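Local structure of uncharacterized protein (Thermus thermophilus HB8, 6SCE) at residues 45-59 and 142-154. The protein acts as a type III CRISPR defence DNA nuclease that is activated by cyclic oligoadenylate. Numbering follows the deposited sequence.
Sequences EYGKKRQAFFRLLSE and EYARLYLEPLGEA. With nucleotides of chain B.
Beside the adenine-binding pocket of what is probably a CARF domain, Lys49 and Tyr147 meet where helix 45-59, from the Rossmann-like part of the fold, packs on helix 142-148. The axes of the two segments come within 8.1 Å, their N-to-C directions 135° apart. Lys49 runs extended past Leu146 and Pro150, and its NZ sits over the face of the Tyr147 ring, 4.8 Å from the centroid, in a cation-pi contact; the ammonium is also hydrogen-bonded to Arg218 O. Tyr147 OH receives N6 of A2 of chain B at 3.2 Å and is also hydrogen-bonded to Asp13 OD1, while Tyr143 OH takes the same amino group at 3.0 Å on a nearly straight bond (171°). Two hydroxyls on N6 are consistent with recognition of adenine. In the middle, small Ala52 lets the backbones close in: its CB touches Pro150 CG at 3.7 Å. Leu146 CD2 lies against Phe53 and Leu56, whereas Leu146 O is buried without a polar partner. Beyond Pro150 the chain turns off in a Schellman motif with Gly152 at C-prime. At the far end Arg145 bends at chi3 (-56°), turning one guanidinium face onto Leu56 CD1. A water links Arg145 NE to Ala52 O. Arg145 holds Glu59 end-on in a salt bridge of two hydrogen bonds, near the guanidinium plane but above that of the carboxylate: NH2 to Glu59 OE2 at 2.8 Å, NH1 to Glu59 OE1 at 3.0 Å.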
ATOM      1  N   GLU A  45       9.990  13.850   4.267  1.00 30.56           N
ATOM      2  CA  GLU A  45       9.427  14.478   3.081  1.00 33.05           C
ATOM      3  C   GLU A  45       7.971  14.930   3.291  1.00 29.68           C
ATOM      4  O   GLU A  45       7.596  16.035   2.904  1.00 28.54           O
ATOM      5  CB  GLU A  45       9.593  13.566   1.859  1.00 35.83           C
ATOM      6  CG  GLU A  45      11.063  13.540   1.449  1.00 42.41           C
ATOM      7  CD  GLU A  45      11.368  12.619   0.297  1.00 47.96           C
ATOM      8  OE1 GLU A  45      10.688  11.588   0.171  1.00 53.50           O
ATOM      9  OE2 GLU A  45      12.321  12.926  -0.459  1.00 56.07           O
ATOM     10  N   TYR A  46       7.149  14.071   3.878  1.00 27.88           N
ATOM     11  CA  TYR A  46       5.791  14.492   4.221  1.00 26.27           C
ATOM     12  C   TYR A  46       5.801  15.630   5.243  1.00 25.81           C
ATOM     13  O   TYR A  46       4.995  16.535   5.172  1.00 25.88           O
ATOM     14  CB  TYR A  46       4.967  13.327   4.689  1.00 25.93           C
ATOM     15  CG  TYR A  46       4.424  12.484   3.575  1.00 24.55           C
ATOM     16  CD1 TYR A  46       3.619  13.033   2.599  1.00 26.20           C
ATOM     17  CD2 TYR A  46       4.666  11.122   3.529  1.00 25.74           C
ATOM     18  CE1 TYR A  46       3.080  12.261   1.578  1.00 26.70           C
ATOM     19  CE2 TYR A  46       4.137  10.339   2.512  1.00 26.33           C
ATOM     20  CZ  TYR A  46       3.345  10.906   1.544  1.00 27.29           C
ATOM     21  OH  TYR A  46       2.805  10.108   0.529  1.00 25.61           O
ATOM     22  N   GLY A  47       6.744  15.593   6.170  1.00 27.57           N
ATOM     23  CA  GLY A  47       6.907  16.682   7.113  1.00 27.82           C
ATOM     24  C   GLY A  47       7.141  17.999   6.390  1.00 28.42           C
ATOM     25  O   GLY A  47       6.557  19.030   6.742  1.00 30.13           O
ATOM     26  N   LYS A  48       8.007  17.962   5.392  1.00 28.62           N
ATOM     27  CA  LYS A  48       8.303  19.143   4.581  1.00 30.53           C
ATOM     28  C   LYS A  48       7.109  19.612   3.750  1.00 29.71           C
ATOM     29  O   LYS A  48       6.874  20.807   3.608  1.00 28.01           O
ATOM     30  CB  LYS A  48       9.519  18.878   3.687  1.00 34.65           C
ATOM     31  CG  LYS A  48      10.837  18.857   4.458  1.00 38.74           C
ATOM     32  CD  LYS A  48      11.957  18.264   3.612  1.00 45.17           C
ATOM     33  CE  LYS A  48      13.313  18.482   4.276  1.00 51.10           C
ATOM     34  NZ  LYS A  48      14.404  17.898   3.444  1.00 54.08           N
ATOM     35  N   LYS A  49       6.343  18.674   3.214  1.00 26.89           N
ATOM     36  CA  LYS A  49       5.145  19.020   2.463  1.00 27.43           C
ATOM     37  C   LYS A  49       4.093  19.668   3.352  1.00 27.70           C
ATOM     38  O   LYS A  49       3.396  20.603   2.920  1.00 27.35           O
ATOM     39  CB  LYS A  49       4.582  17.776   1.768  1.00 26.23           C
ATOM     40  CG  LYS A  49       5.491  17.224   0.670  1.00 26.60           C
ATOM     41  CD  LYS A  49       4.907  15.966   0.034  1.00 27.97           C
ATOM     42  CE  LYS A  49       5.774  15.435  -1.098  1.00 31.52           C
ATOM     43  NZ  LYS A  49       5.300  14.099  -1.570  1.00 31.10           N
ATOM     44  N   ARG A  50       3.998  19.193   4.603  1.00 26.61           N
ATOM     45  CA  ARG A  50       3.096  19.770   5.538  1.00 25.68           C
ATOM     46  C   ARG A  50       3.515  21.209   5.879  1.00 27.44           C
ATOM     47  O   ARG A  50       2.652  22.080   5.976  1.00 26.38           O
ATOM     48  CB  ARG A  50       2.980  18.921   6.812  1.00 25.65           C
ATOM     49  CG  ARG A  50       1.980  19.474   7.803  1.00 26.83           C
ATOM     50  CD  ARG A  50       1.822  18.566   9.005  1.00 28.38           C
ATOM     51  NE  ARG A  50       1.231  17.284   8.629  1.00 27.48           N
ATOM     52  CZ  ARG A  50       1.054  16.256   9.450  1.00 30.48           C
ATOM     53  NH1 ARG A  50       1.449  16.314  10.717  1.00 30.03           N
ATOM     54  NH2 ARG A  50       0.529  15.144   8.983  1.00 29.52           N
ATOM     55  N   GLN A  51       4.814  21.453   6.060  1.00 29.33           N
ATOM     56  CA  GLN A  51       5.280  22.823   6.307  1.00 32.35           C
ATOM     57  C   GLN A  51       5.027  23.712   5.104  1.00 31.27           C
ATOM     58  O   GLN A  51       4.697  24.872   5.279  1.00 30.12           O
ATOM     59  CB  GLN A  51       6.752  22.875   6.767  1.00 35.11           C
ATOM     60  CG  GLN A  51       6.944  22.243   8.141  1.00 38.60           C
ATOM     61  CD  GLN A  51       5.974  22.790   9.196  1.00 40.45           C
ATOM     62  OE1 GLN A  51       5.806  24.004   9.323  1.00 45.94           O
ATOM     63  NE2 GLN A  51       5.306  21.894   9.933  1.00 43.97           N
ATOM     64  N   ALA A  52       5.140  23.166   3.896  1.00 29.42           N
ATOM     65  CA  ALA A  52       4.803  23.918   2.690  1.00 28.79           C
ATOM     66  C   ALA A  52       3.309  24.287   2.649  1.00 27.84           C
ATOM     67  O   ALA A  52       2.922  25.380   2.242  1.00 27.25           O
ATOM     68  CB  ALA A  52       5.213  23.143   1.465  1.00 29.77           C
ATOM     69  N   PHE A  53       2.463  23.380   3.112  1.00 24.97           N
ATOM     70  CA  PHE A  53       1.057  23.629   3.193  1.00 25.37           C
ATOM     71  C   PHE A  53       0.780  24.763   4.201  1.00 26.22           C
ATOM     72  O   PHE A  53       0.011  25.689   3.915  1.00 25.76           O
ATOM     73  CB  PHE A  53       0.339  22.343   3.599  1.00 26.34           C
ATOM     74  CG  PHE A  53      -1.130  22.496   3.875  1.00 25.26           C
ATOM     75  CD1 PHE A  53      -1.969  23.127   2.977  1.00 26.12           C
ATOM     76  CD2 PHE A  53      -1.684  21.955   5.031  1.00 26.91           C
ATOM     77  CE1 PHE A  53      -3.324  23.259   3.237  1.00 28.86           C
ATOM     78  CE2 PHE A  53      -3.039  22.030   5.258  1.00 26.77           C
ATOM     79  CZ  PHE A  53      -3.868  22.691   4.366  1.00 27.76           C
ATOM     80  N   PHE A  54       1.420  24.704   5.349  1.00 26.39           N
ATOM     81  CA  PHE A  54       1.250  25.743   6.359  1.00 28.36           C
ATOM     82  C   PHE A  54       1.757  27.121   5.890  1.00 29.74           C
ATOM     83  O   PHE A  54       1.126  28.131   6.169  1.00 28.59           O
ATOM     84  CB  PHE A  54       1.915  25.354   7.682  1.00 28.96           C
ATOM     85  CG  PHE A  54       1.241  24.207   8.397  1.00 30.11           C
ATOM     86  CD1 PHE A  54      -0.067  23.841   8.104  1.00 29.49           C
ATOM     87  CD2 PHE A  54       1.921  23.494   9.387  1.00 32.89           C
ATOM     88  CE1 PHE A  54      -0.688  22.789   8.770  1.00 31.79           C
ATOM     89  CE2 PHE A  54       1.290  22.449  10.041  1.00 31.85           C
ATOM     90  CZ  PHE A  54      -0.010  22.107   9.731  1.00 29.15           C
ATOM     91  N   ARG A  55       2.814  27.125   5.101  1.00 29.03           N
ATOM     92  CA  ARG A  55       3.281  28.341   4.427  1.00 32.49           C
ATOM     93  C   ARG A  55       2.242  28.911   3.469  1.00 31.09           C
ATOM     94  O   ARG A  55       2.011  30.113   3.440  1.00 31.99           O
ATOM     95  CB  ARG A  55       4.615  28.055   3.703  1.00 36.33           C
ATOM     96  CG  ARG A  55       5.190  29.214   2.919  1.00 43.31           C
ATOM     97  CD  ARG A  55       6.412  28.768   2.121  1.00 53.41           C
ATOM     98  NE  ARG A  55       6.879  29.804   1.192  1.00 57.45           N
ATOM     99  CZ  ARG A  55       7.966  29.707   0.425  1.00 62.52           C
ATOM    100  NH1 ARG A  55       8.296  30.713  -0.373  1.00 65.35           N
ATOM    101  NH2 ARG A  55       8.717  28.608   0.443  1.00 62.89           N
ATOM    102  N   LEU A  56       1.598  28.054   2.689  1.00 28.08           N
ATOM    103  CA  LEU A  56       0.523  28.469   1.839  1.00 29.23           C
ATOM    104  C   LEU A  56      -0.643  29.029   2.651  1.00 30.06           C
ATOM    105  O   LEU A  56      -1.175  30.103   2.322  1.00 29.35           O
ATOM    106  CB  LEU A  56       0.063  27.299   0.969  1.00 28.16           C
ATOM    107  CG  LEU A  56      -1.150  27.490   0.091  1.00 28.49           C
ATOM    108  CD1 LEU A  56      -0.970  28.657  -0.863  1.00 29.88           C
ATOM    109  CD2 LEU A  56      -1.418  26.216  -0.699  1.00 28.30           C
ATOM    110  N   LEU A  57      -1.045  28.342   3.721  1.00 28.32           N
ATOM    111  CA  LEU A  57      -2.102  28.901   4.553  1.00 27.96           C
ATOM    112  C   LEU A  57      -1.734  30.299   5.033  1.00 27.78           C
ATOM    113  O   LEU A  57      -2.556  31.200   4.979  1.00 27.84           O
ATOM    114  CB  LEU A  57      -2.405  28.025   5.761  1.00 30.02           C
ATOM    115  CG  LEU A  57      -2.928  26.643   5.385  1.00 28.35           C
ATOM    116  CD1 LEU A  57      -3.185  25.864   6.654  1.00 30.63           C
ATOM    117  CD2 LEU A  57      -4.194  26.752   4.560  1.00 31.04           C
ATOM    118  N   SER A  58      -0.518  30.473   5.509  1.00 28.57           N
ATOM    119  CA  SER A  58      -0.098  31.784   5.977  1.00 33.35           C
ATOM    120  C   SER A  58      -0.197  32.834   4.845  1.00 34.60           C
ATOM    121  O   SER A  58      -0.730  33.918   5.061  1.00 33.43           O
ATOM    122  CB  SER A  58       1.295  31.701   6.580  1.00 37.16           C
ATOM    123  OG  SER A  58       1.788  32.994   6.833  1.00 46.85           O
ATOM    124  N   GLU A  59       0.245  32.500   3.638  1.00 31.60           N
ATOM    125  CA  GLU A  59       0.084  33.415   2.500  1.00 32.95           C
ATOM    126  C   GLU A  59      -1.349  33.705   2.145  1.00 32.67           C
ATOM    127  O   GLU A  59      -1.673  34.775   1.591  1.00 31.37           O
ATOM    128  CB  GLU A  59       0.768  32.856   1.248  1.00 33.15           C
ATOM    129  CG  GLU A  59       2.248  33.115   1.204  1.00 35.28           C
ATOM    130  CD  GLU A  59       2.872  32.663  -0.097  1.00 33.84           C
ATOM    131  OE1 GLU A  59       2.271  32.823  -1.194  1.00 33.95           O
ATOM    132  OE2 GLU A  59       3.974  32.109  -0.013  1.00 34.26           O
ATOM    133  N   GLU A 142      -0.079  24.976  -7.703  1.00 24.78           N
ATOM    134  CA  GLU A 142      -0.433  24.582  -6.297  1.00 26.97           C
ATOM    135  C   GLU A 142       0.290  23.274  -5.925  1.00 25.82           C
ATOM    136  O   GLU A 142       0.871  23.175  -4.861  1.00 25.35           O
ATOM    137  CB  GLU A 142      -1.935  24.500  -6.160  1.00 25.16           C
ATOM    138  CG  GLU A 142      -2.575  25.874  -6.010  1.00 26.07           C
ATOM    139  CD  GLU A 142      -4.072  25.903  -6.140  1.00 28.80           C
ATOM    140  OE1 GLU A 142      -4.648  25.040  -6.837  1.00 29.15           O
ATOM    141  OE2 GLU A 142      -4.711  26.817  -5.524  1.00 28.59           O
ATOM    142  N   TYR A 143       0.269  22.268  -6.815  1.00 25.47           N
ATOM    143  CA  TYR A 143       1.057  21.062  -6.560  1.00 25.32           C
ATOM    144  C   TYR A 143       2.544  21.325  -6.444  1.00 26.60           C
ATOM    145  O   TYR A 143       3.203  20.728  -5.611  1.00 27.72           O
ATOM    146  CB  TYR A 143       0.788  20.004  -7.619  1.00 24.73           C
ATOM    147  CG  TYR A 143      -0.420  19.188  -7.344  1.00 24.40           C
ATOM    148  CD1 TYR A 143      -0.446  18.301  -6.274  1.00 25.94           C
ATOM    149  CD2 TYR A 143      -1.544  19.290  -8.119  1.00 25.24           C
ATOM    150  CE1 TYR A 143      -1.545  17.510  -6.031  1.00 25.82           C
ATOM    151  CE2 TYR A 143      -2.646  18.487  -7.886  1.00 26.81           C
ATOM    152  CZ  TYR A 143      -2.647  17.612  -6.825  1.00 26.04           C
ATOM    153  OH  TYR A 143      -3.775  16.835  -6.557  1.00 25.36           O
ATOM    154  N   ALA A 144       3.076  22.230  -7.266  1.00 27.41           N
ATOM    155  CA  ALA A 144       4.491  22.546  -7.203  1.00 29.20           C
ATOM    156  C   ALA A 144       4.867  23.143  -5.863  1.00 26.79           C
ATOM    157  O   ALA A 144       5.918  22.794  -5.281  1.00 29.07           O
ATOM    158  CB  ALA A 144       4.899  23.481  -8.345  1.00 31.36           C
ATOM    159  N   ARG A 145       4.038  24.027  -5.327  1.00 27.36           N
ATOM    160  CA  ARG A 145       4.427  24.628  -4.062  1.00 28.49           C
ATOM    161  C   ARG A 145       4.217  23.655  -2.870  1.00 27.56           C
ATOM    162  O   ARG A 145       4.916  23.744  -1.881  1.00 29.20           O
ATOM    163  CB  ARG A 145       3.788  26.016  -3.849  1.00 32.77           C
ATOM    164  CG  ARG A 145       2.290  26.010  -3.667  1.00 30.82           C
ATOM    165  CD  ARG A 145       1.735  27.406  -3.333  1.00 30.87           C
ATOM    166  NE  ARG A 145       2.388  27.945  -2.161  1.00 30.16           N
ATOM    167  CZ  ARG A 145       2.473  29.219  -1.841  1.00 31.12           C
ATOM    168  NH1 ARG A 145       1.853  30.152  -2.573  1.00 30.95           N
ATOM    169  NH2 ARG A 145       3.139  29.544  -0.738  1.00 32.93           N
ATOM    170  N   LEU A 146       3.274  22.721  -2.986  1.00 27.62           N
ATOM    171  CA  LEU A 146       2.999  21.730  -1.926  1.00 26.05           C
ATOM    172  C   LEU A 146       3.897  20.502  -1.969  1.00 27.06           C
ATOM    173  O   LEU A 146       4.179  19.935  -0.924  1.00 26.63           O
ATOM    174  CB  LEU A 146       1.537  21.253  -2.002  1.00 26.48           C
ATOM    175  CG  LEU A 146       0.453  22.300  -1.655  1.00 27.44           C
ATOM    176  CD1 LEU A 146      -0.936  21.722  -1.788  1.00 29.95           C
ATOM    177  CD2 LEU A 146       0.698  22.813  -0.252  1.00 28.63           C
ATOM    178  N   TYR A 147       4.325  20.092  -3.164  1.00 26.14           N
ATOM    179  CA  TYR A 147       5.100  18.853  -3.354  1.00 26.22           C
ATOM    180  C   TYR A 147       6.524  19.110  -3.827  1.00 28.32           C
ATOM    181  O   TYR A 147       7.479  18.547  -3.285  1.00 30.03           O
ATOM    182  CB  TYR A 147       4.459  17.963  -4.404  1.00 26.94           C
ATOM    183  CG  TYR A 147       3.105  17.338  -4.066  1.00 27.18           C
ATOM    184  CD1 TYR A 147       2.492  17.514  -2.823  1.00 26.70           C
ATOM    185  CD2 TYR A 147       2.456  16.543  -5.007  1.00 27.07           C
ATOM    186  CE1 TYR A 147       1.272  16.906  -2.544  1.00 25.79           C
ATOM    187  CE2 TYR A 147       1.233  15.938  -4.737  1.00 25.96           C
ATOM    188  CZ  TYR A 147       0.650  16.112  -3.504  1.00 26.01           C
ATOM    189  OH  TYR A 147      -0.566  15.489  -3.225  1.00 27.12           O
ATOM    190  N   LEU A 148       6.670  19.905  -4.883  1.00 28.58           N
ATOM    191  CA  LEU A 148       7.975  19.990  -5.529  1.00 31.01           C
ATOM    192  C   LEU A 148       8.929  20.925  -4.791  1.00 29.94           C
ATOM    193  O   LEU A 148      10.065  20.555  -4.466  1.00 31.81           O
ATOM    194  CB  LEU A 148       7.823  20.397  -6.975  1.00 30.18           C
ATOM    195  CG  LEU A 148       6.931  19.482  -7.794  1.00 33.08           C
ATOM    196  CD1 LEU A 148       6.932  19.948  -9.232  1.00 33.34           C
ATOM    197  CD2 LEU A 148       7.345  18.018  -7.695  1.00 34.93           C
ATOM    198  N   GLU A 149       8.457  22.116  -4.471  1.00 31.90           N
ATOM    199  CA  GLU A 149       9.279  23.068  -3.743  1.00 36.47           C
ATOM    200  C   GLU A 149       9.830  22.484  -2.435  1.00 36.94           C
ATOM    201  O   GLU A 149      11.040  22.550  -2.193  1.00 35.78           O
ATOM    202  CB  GLU A 149       8.507  24.377  -3.509  1.00 40.47           C
ATOM    203  CG  GLU A 149       9.313  25.465  -2.814  1.00 49.76           C
ATOM    204  CD  GLU A 149       9.526  25.210  -1.319  1.00 58.60           C
ATOM    205  OE1 GLU A 149       8.586  24.723  -0.631  1.00 64.96           O
ATOM    206  OE2 GLU A 149      10.638  25.518  -0.811  1.00 65.43           O
ATOM    207  N   PRO A 150       8.969  21.913  -1.571  1.00 35.29           N
ATOM    208  CA  PRO A 150       9.573  21.384  -0.336  1.00 35.98           C
ATOM    209  C   PRO A 150      10.540  20.214  -0.523  1.00 37.05           C
ATOM    210  O   PRO A 150      11.321  19.952   0.362  1.00 37.80           O
ATOM    211  CB  PRO A 150       8.357  20.919   0.485  1.00 36.47           C
ATOM    212  CG  PRO A 150       7.277  20.745  -0.497  1.00 35.55           C
ATOM    213  CD  PRO A 150       7.504  21.828  -1.521  1.00 34.11           C
ATOM    214  N   LEU A 151      10.446  19.482  -1.634  1.00 38.02           N
ATOM    215  CA  LEU A 151      11.375  18.395  -1.907  1.00 36.66           C
ATOM    216  C   LEU A 151      12.658  18.896  -2.626  1.00 39.40           C
ATOM    217  O   LEU A 151      13.499  18.093  -2.993  1.00 38.81           O
ATOM    218  CB  LEU A 151      10.712  17.333  -2.784  1.00 36.05           C
ATOM    219  CG  LEU A 151       9.617  16.446  -2.176  1.00 40.07           C
ATOM    220  CD1 LEU A 151       8.900  15.657  -3.260  1.00 41.28           C
ATOM    221  CD2 LEU A 151      10.180  15.509  -1.133  1.00 44.56           C
ATOM    222  N   GLY A 152      12.767  20.196  -2.866  1.00 37.80           N
ATOM    223  CA  GLY A 152      13.928  20.781  -3.531  1.00 40.80           C
ATOM    224  C   GLY A 152      13.988  20.475  -5.022  1.00 37.88           C
ATOM    225  O   GLY A 152      15.070  20.456  -5.615  1.00 36.69           O
ATOM    226  N   GLU A 153      12.838  20.234  -5.642  1.00 34.09           N
ATOM    227  CA  GLU A 153      12.801  19.872  -7.050  1.00 33.82           C
ATOM    228  C   GLU A 153      12.515  21.121  -7.848  1.00 37.42           C
ATOM    229  O   GLU A 153      11.413  21.694  -7.746  1.00 34.14           O
ATOM    230  CB  GLU A 153      11.703  18.835  -7.347  1.00 35.73           C
ATOM    231  CG  GLU A 153      11.895  17.489  -6.672  1.00 37.09           C
ATOM    232  CD  GLU A 153      13.041  16.658  -7.245  1.00 39.35           C
ATOM    233  OE1 GLU A 153      13.555  16.957  -8.343  1.00 42.07           O
ATOM    234  OE2 GLU A 153      13.445  15.703  -6.565  1.00 41.24           O
ATOM    235  N   ALA A 154      13.491  21.537  -8.659  1.00 34.81           N
ATOM    236  CA  ALA A 154      13.257  22.600  -9.605  1.00 34.68           C
ATOM    237  C   ALA A 154      12.396  22.078 -10.746  1.00 31.66           C
ATOM    238  O   ALA A 154      12.384  20.891 -11.065  1.00 33.91           O
ATOM    239  CB  ALA A 154      14.582  23.179 -10.134  1.00 38.86           C
TER
ATOM    240  P     A B   2      -3.597  11.190   3.951  1.00 22.38           P
ATOM    241  OP1   A B   2      -2.200  11.287   3.424  1.00 22.57           O
ATOM    242  OP2   A B   2      -4.263  12.338   4.662  1.00 21.84           O
ATOM    243  O5'   A B   2      -4.534  10.787   2.712  1.00 22.76           O
ATOM    244  C5'   A B   2      -5.968  10.860   2.884  1.00 23.16           C
ATOM    245  C4'   A B   2      -6.644  10.495   1.587  1.00 23.20           C
ATOM    246  O4'   A B   2      -6.344  11.522   0.605  1.00 24.31           O
ATOM    247  C3'   A B   2      -6.229   9.167   0.968  1.00 24.23           C
ATOM    248  O3'   A B   2      -7.353   8.470   0.432  1.00 25.21           O
ATOM    249  C2'   A B   2      -5.307   9.590  -0.174  1.00 25.79           C
ATOM    250  O2'   A B   2      -5.323   8.674  -1.246  1.00 25.63           O
ATOM    251  C1'   A B   2      -5.942  10.910  -0.592  1.00 25.00           C
ATOM    252  N9    A B   2      -5.073  11.799  -1.338  1.00 23.37           N
ATOM    253  C8    A B   2      -3.697  11.790  -1.380  1.00 23.26           C
ATOM    254  N7    A B   2      -3.216  12.686  -2.203  1.00 23.45           N
ATOM    255  C5    A B   2      -4.329  13.306  -2.748  1.00 22.67           C
ATOM    256  C6    A B   2      -4.477  14.333  -3.701  1.00 24.40           C
ATOM    257  N6    A B   2      -3.459  14.887  -4.355  1.00 23.72           N
ATOM    258  N1    A B   2      -5.738  14.741  -3.982  1.00 23.18           N
ATOM    259  C2    A B   2      -6.758  14.103  -3.392  1.00 24.13           C
ATOM    260  N3    A B   2      -6.743  13.118  -2.493  1.00 23.25           N
ATOM    261  C4    A B   2      -5.481  12.759  -2.220  1.00 24.39           C
TER
HETATM  262  O   HOH W   1       3.865  26.831   0.049  1.00 28.67           O